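Local coordinates for protein histidine acid phosphatase (Bifidobacterium longum subsp. infantis, PDB 6RXD) that probably removes phosphate groups from inositol polyphosphates such as phytate, and from 2,3-bisphosphoglycerate, as a histidine acid phosphatase of the MINPP type, at residues G358-Q372 against P405-A419. Numbering follows the deposited sequence.
Sequences GPSYAGQNETYSIAQ and PFAALLGLPGSTQQA
Both N-H groups of Gln418 NE2 are spent on backbone carbonyls of the facing loop. NE2 lies 2.9 Å from Pro359 O, in a bond straight to 168°. The second bond sets Gln418 NE2 2.9 Å from Gln364 O, and both acceptors lie in the amide plane. The other end of the amide is used as well, since a water joins Gln418 OE1 to Gly363 N. A chain extended beyond CG (chi2 -177°) carries the amide into the type II turn from Tyr361 to Gln364, and glutamine suits the place because one flat group offers donors and an acceptor together. With an alanine here, the carbonyls of Pro359 and Gln364 would probably lose both donors, and the turn would be less firmly tied. Alongside, the bonds from Ala419 N to Ser360 O and from Ala362 N to Ala419 O (2.8 Å) bridge the backbones of Tyr361 and Ala419 in a single beta bridge. In this histidine phosphatase fold the contact joins the loop between helices 339-357 and 372-386 to the end of helix 400-410, which a Schellman motif at Gly411 closes, and to the loop after it. Tyr368 links the polar and apolar halves: its ring edge meets Gln418 NE2, while CB packs 3.6 Å from Ala408 CB, a methyl small enough to let the loop close on the helix. Ala371 CB likewise sits 3.6 Å from Phe406 N, and Leu409 CD2 packs 4.0 Å from Ala371 CB.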
# COMPACT_ATOMS: atom_id res chain seq x y z
N GLY A 358 -4.39 -1.03 -11.11
CA GLY A 358 -3.16 -0.53 -11.68
C GLY A 358 -3.33 -0.14 -13.13
O GLY A 358 -4.43 0.23 -13.55
N PRO A 359 -2.25 -0.24 -13.92
CA PRO A 359 -2.32 0.15 -15.34
C PRO A 359 -3.36 -0.67 -16.11
O PRO A 359 -3.99 -0.17 -17.06
CB PRO A 359 -0.92 -0.16 -15.86
CG PRO A 359 -0.04 -0.04 -14.65
CD PRO A 359 -0.88 -0.60 -13.52
N SER A 360 -3.53 -1.93 -15.69
CA SER A 360 -4.51 -2.84 -16.30
C SER A 360 -4.28 -2.95 -17.81
O SER A 360 -3.14 -2.84 -18.28
CB SER A 360 -5.93 -2.38 -15.98
OG SER A 360 -6.88 -3.42 -16.24
N TYR A 361 -5.34 -3.17 -18.57
CA TYR A 361 -5.21 -3.51 -19.99
C TYR A 361 -5.17 -2.30 -20.93
O TYR A 361 -5.73 -1.25 -20.63
CB TYR A 361 -6.30 -4.51 -20.41
CG TYR A 361 -7.71 -3.94 -20.50
CD1 TYR A 361 -8.18 -3.37 -21.67
CD2 TYR A 361 -8.57 -3.99 -19.41
CE1 TYR A 361 -9.47 -2.87 -21.77
CE2 TYR A 361 -9.86 -3.48 -19.49
CZ TYR A 361 -10.31 -2.93 -20.67
OH TYR A 361 -11.59 -2.43 -20.76
N ALA A 362 -4.50 -2.47 -22.07
CA ALA A 362 -4.37 -1.39 -23.05
C ALA A 362 -5.71 -1.05 -23.68
O ALA A 362 -6.51 -1.94 -23.95
CB ALA A 362 -3.37 -1.78 -24.13
N GLY A 363 -5.95 0.23 -23.92
CA GLY A 363 -7.20 0.67 -24.51
C GLY A 363 -8.14 1.33 -23.53
O GLY A 363 -9.24 1.74 -23.90
N GLN A 364 -7.73 1.42 -22.26
CA GLN A 364 -8.53 2.09 -21.24
C GLN A 364 -7.62 2.84 -20.26
O GLN A 364 -6.44 2.51 -20.11
CB GLN A 364 -9.41 1.08 -20.48
CG GLN A 364 -8.64 0.01 -19.69
CD GLN A 364 -8.13 0.50 -18.34
OE1 GLN A 364 -8.80 1.26 -17.63
NE2 GLN A 364 -6.92 0.07 -17.98
N ASN A 365 -8.18 3.86 -19.60
CA ASN A 365 -7.49 4.48 -18.47
C ASN A 365 -8.42 4.62 -17.27
O ASN A 365 -8.13 5.37 -16.34
CB ASN A 365 -6.91 5.85 -18.84
CG ASN A 365 -7.97 6.83 -19.33
OD1 ASN A 365 -9.17 6.56 -19.28
ND2 ASN A 365 -7.53 8.00 -19.79
N GLU A 366 -9.54 3.90 -17.31
CA GLU A 366 -10.55 3.97 -16.26
C GLU A 366 -10.02 3.48 -14.92
O GLU A 366 -10.44 3.95 -13.86
CB GLU A 366 -11.78 3.14 -16.65
CG GLU A 366 -12.54 3.69 -17.85
CD GLU A 366 -13.08 5.08 -17.60
OE1 GLU A 366 -12.99 5.92 -18.52
OE2 GLU A 366 -13.58 5.34 -16.49
N THR A 367 -9.10 2.53 -14.96
CA THR A 367 -8.58 1.98 -13.70
C THR A 367 -7.74 2.97 -12.89
O THR A 367 -7.68 2.87 -11.67
CB THR A 367 -7.77 0.69 -13.90
OG1 THR A 367 -6.69 0.94 -14.81
CG2 THR A 367 -8.65 -0.43 -14.45
N TYR A 368 -7.07 3.91 -13.55
CA TYR A 368 -6.19 4.81 -12.81
C TYR A 368 -6.45 6.30 -12.94
O TYR A 368 -5.88 7.09 -12.19
CB TYR A 368 -4.73 4.51 -13.11
CG TYR A 368 -4.33 4.65 -14.55
CD1 TYR A 368 -3.90 5.86 -15.06
CD2 TYR A 368 -4.35 3.54 -15.40
CE1 TYR A 368 -3.52 5.97 -16.38
CE2 TYR A 368 -3.98 3.65 -16.70
CZ TYR A 368 -3.56 4.85 -17.19
OH TYR A 368 -3.17 4.93 -18.51
N SER A 369 -7.32 6.68 -13.87
CA SER A 369 -7.69 8.09 -14.00
C SER A 369 -8.33 8.59 -12.71
O SER A 369 -8.38 9.80 -12.45
CB SER A 369 -8.65 8.30 -15.18
OG SER A 369 -9.87 7.60 -14.97
N ILE A 370 -8.80 7.65 -11.88
CA ILE A 370 -9.44 8.00 -10.62
C ILE A 370 -8.51 8.75 -9.67
O ILE A 370 -8.97 9.41 -8.75
CB ILE A 370 -10.00 6.75 -9.91
CG1 ILE A 370 -8.90 5.72 -9.63
CG2 ILE A 370 -11.10 6.11 -10.75
CD1 ILE A 370 -9.33 4.66 -8.59
N ALA A 371 -7.20 8.64 -9.89
CA ALA A 371 -6.24 9.28 -8.99
C ALA A 371 -6.06 10.77 -9.32
O ALA A 371 -5.32 11.47 -8.64
CB ALA A 371 -4.89 8.56 -9.01
N GLN A 372 -6.74 11.24 -10.36
CA GLN A 372 -6.61 12.64 -10.76
C GLN A 372 -6.86 13.67 -9.64
O GLN A 372 -6.12 14.65 -9.55
CB GLN A 372 -7.47 12.95 -11.98
CG GLN A 372 -7.14 14.29 -12.65
CD GLN A 372 -5.74 14.31 -13.23
OE1 GLN A 372 -5.32 13.38 -13.93
NE2 GLN A 372 -4.99 15.37 -12.93
N PRO A 405 -3.28 3.43 -8.32
CA PRO A 405 -3.64 4.26 -9.49
C PRO A 405 -2.81 5.54 -9.57
O PRO A 405 -2.55 6.01 -10.68
CB PRO A 405 -5.13 4.55 -9.27
CG PRO A 405 -5.35 4.37 -7.79
CD PRO A 405 -4.40 3.26 -7.38
N PHE A 406 -2.39 6.08 -8.43
CA PHE A 406 -1.58 7.30 -8.43
C PHE A 406 -0.27 7.04 -9.17
O PHE A 406 0.13 7.83 -10.03
CB PHE A 406 -1.33 7.73 -6.98
CG PHE A 406 -0.68 9.09 -6.83
CD1 PHE A 406 -1.21 10.22 -7.45
CD2 PHE A 406 0.43 9.24 -6.03
CE1 PHE A 406 -0.62 11.48 -7.28
CE2 PHE A 406 1.03 10.48 -5.84
CZ PHE A 406 0.50 11.60 -6.47
N ALA A 407 0.38 5.91 -8.86
CA ALA A 407 1.61 5.51 -9.56
C ALA A 407 1.40 5.33 -11.06
O ALA A 407 2.25 5.72 -11.86
CB ALA A 407 2.16 4.21 -8.95
N ALA A 408 0.28 4.73 -11.44
CA ALA A 408 -0.02 4.51 -12.85
C ALA A 408 -0.29 5.84 -13.56
O ALA A 408 0.16 6.05 -14.70
CB ALA A 408 -1.21 3.55 -13.01
N LEU A 409 -1.00 6.75 -12.89
CA LEU A 409 -1.32 8.05 -13.49
C LEU A 409 -0.05 8.89 -13.66
O LEU A 409 0.12 9.58 -14.67
CB LEU A 409 -2.34 8.79 -12.64
CG LEU A 409 -2.87 10.09 -13.24
CD1 LEU A 409 -3.68 9.82 -14.47
CD2 LEU A 409 -3.73 10.77 -12.17
N LEU A 410 0.84 8.84 -12.67
CA LEU A 410 2.11 9.56 -12.73
C LEU A 410 3.12 8.89 -13.65
O LEU A 410 4.11 9.52 -14.05
CB LEU A 410 2.75 9.66 -11.34
CG LEU A 410 2.24 10.77 -10.43
CD1 LEU A 410 2.86 10.62 -9.04
CD2 LEU A 410 2.61 12.12 -11.03
N GLY A 411 2.91 7.61 -13.95
CA GLY A 411 3.87 6.88 -14.76
C GLY A 411 5.17 6.61 -14.02
O GLY A 411 6.25 6.65 -14.60
N LEU A 412 5.04 6.32 -12.72
CA LEU A 412 6.19 5.99 -11.88
C LEU A 412 6.82 4.68 -12.33
O LEU A 412 6.17 3.84 -12.96
CB LEU A 412 5.74 5.88 -10.42
CG LEU A 412 5.23 7.16 -9.76
CD1 LEU A 412 4.91 6.92 -8.27
CD2 LEU A 412 6.27 8.26 -9.91
N PRO A 413 8.11 4.48 -12.00
CA PRO A 413 8.78 3.24 -12.43
C PRO A 413 8.04 2.02 -11.90
O PRO A 413 7.61 2.00 -10.73
CB PRO A 413 10.16 3.35 -11.78
CG PRO A 413 10.35 4.84 -11.53
CD PRO A 413 9.00 5.37 -11.24
N GLY A 414 7.88 1.01 -12.76
CA GLY A 414 7.09 -0.16 -12.42
C GLY A 414 5.65 -0.10 -12.90
O GLY A 414 5.01 -1.14 -13.04
N SER A 415 5.12 1.11 -13.14
CA SER A 415 3.71 1.27 -13.49
C SER A 415 3.55 1.88 -14.87
O SER A 415 2.58 2.61 -15.11
CB SER A 415 2.99 2.18 -12.47
OG SER A 415 2.96 1.57 -11.19
N THR A 416 4.48 1.58 -15.77
CA THR A 416 4.47 2.20 -17.10
C THR A 416 3.96 1.28 -18.21
O THR A 416 3.87 1.69 -19.37
CB THR A 416 5.88 2.72 -17.49
OG1 THR A 416 6.73 1.62 -17.81
CG2 THR A 416 6.51 3.55 -16.36
N GLN A 417 3.59 0.05 -17.87
CA GLN A 417 3.25 -0.94 -18.89
C GLN A 417 1.84 -1.52 -18.70
O GLN A 417 1.55 -2.17 -17.69
CB GLN A 417 4.26 -2.09 -18.89
CG GLN A 417 4.07 -3.09 -20.02
CD GLN A 417 4.19 -2.44 -21.38
OE1 GLN A 417 5.19 -1.81 -21.69
NE2 GLN A 417 3.16 -2.60 -22.21
N GLN A 418 0.98 -1.28 -19.67
CA GLN A 418 -0.32 -1.94 -19.65
C GLN A 418 -0.24 -3.32 -20.28
O GLN A 418 0.64 -3.59 -21.08
CB GLN A 418 -1.36 -1.09 -20.38
CG GLN A 418 -1.67 0.19 -19.62
CD GLN A 418 -2.75 1.00 -20.30
OE1 GLN A 418 -2.61 1.41 -21.46
NE2 GLN A 418 -3.86 1.21 -19.60
N ALA A 419 -1.16 -4.19 -19.87
CA ALA A 419 -1.26 -5.53 -20.45
C ALA A 419 -1.89 -5.44 -21.83
O ALA A 419 -2.52 -4.43 -22.16
CB ALA A 419 -2.11 -6.42 -19.56
O HOH W 1 -4.40 2.39 -23.18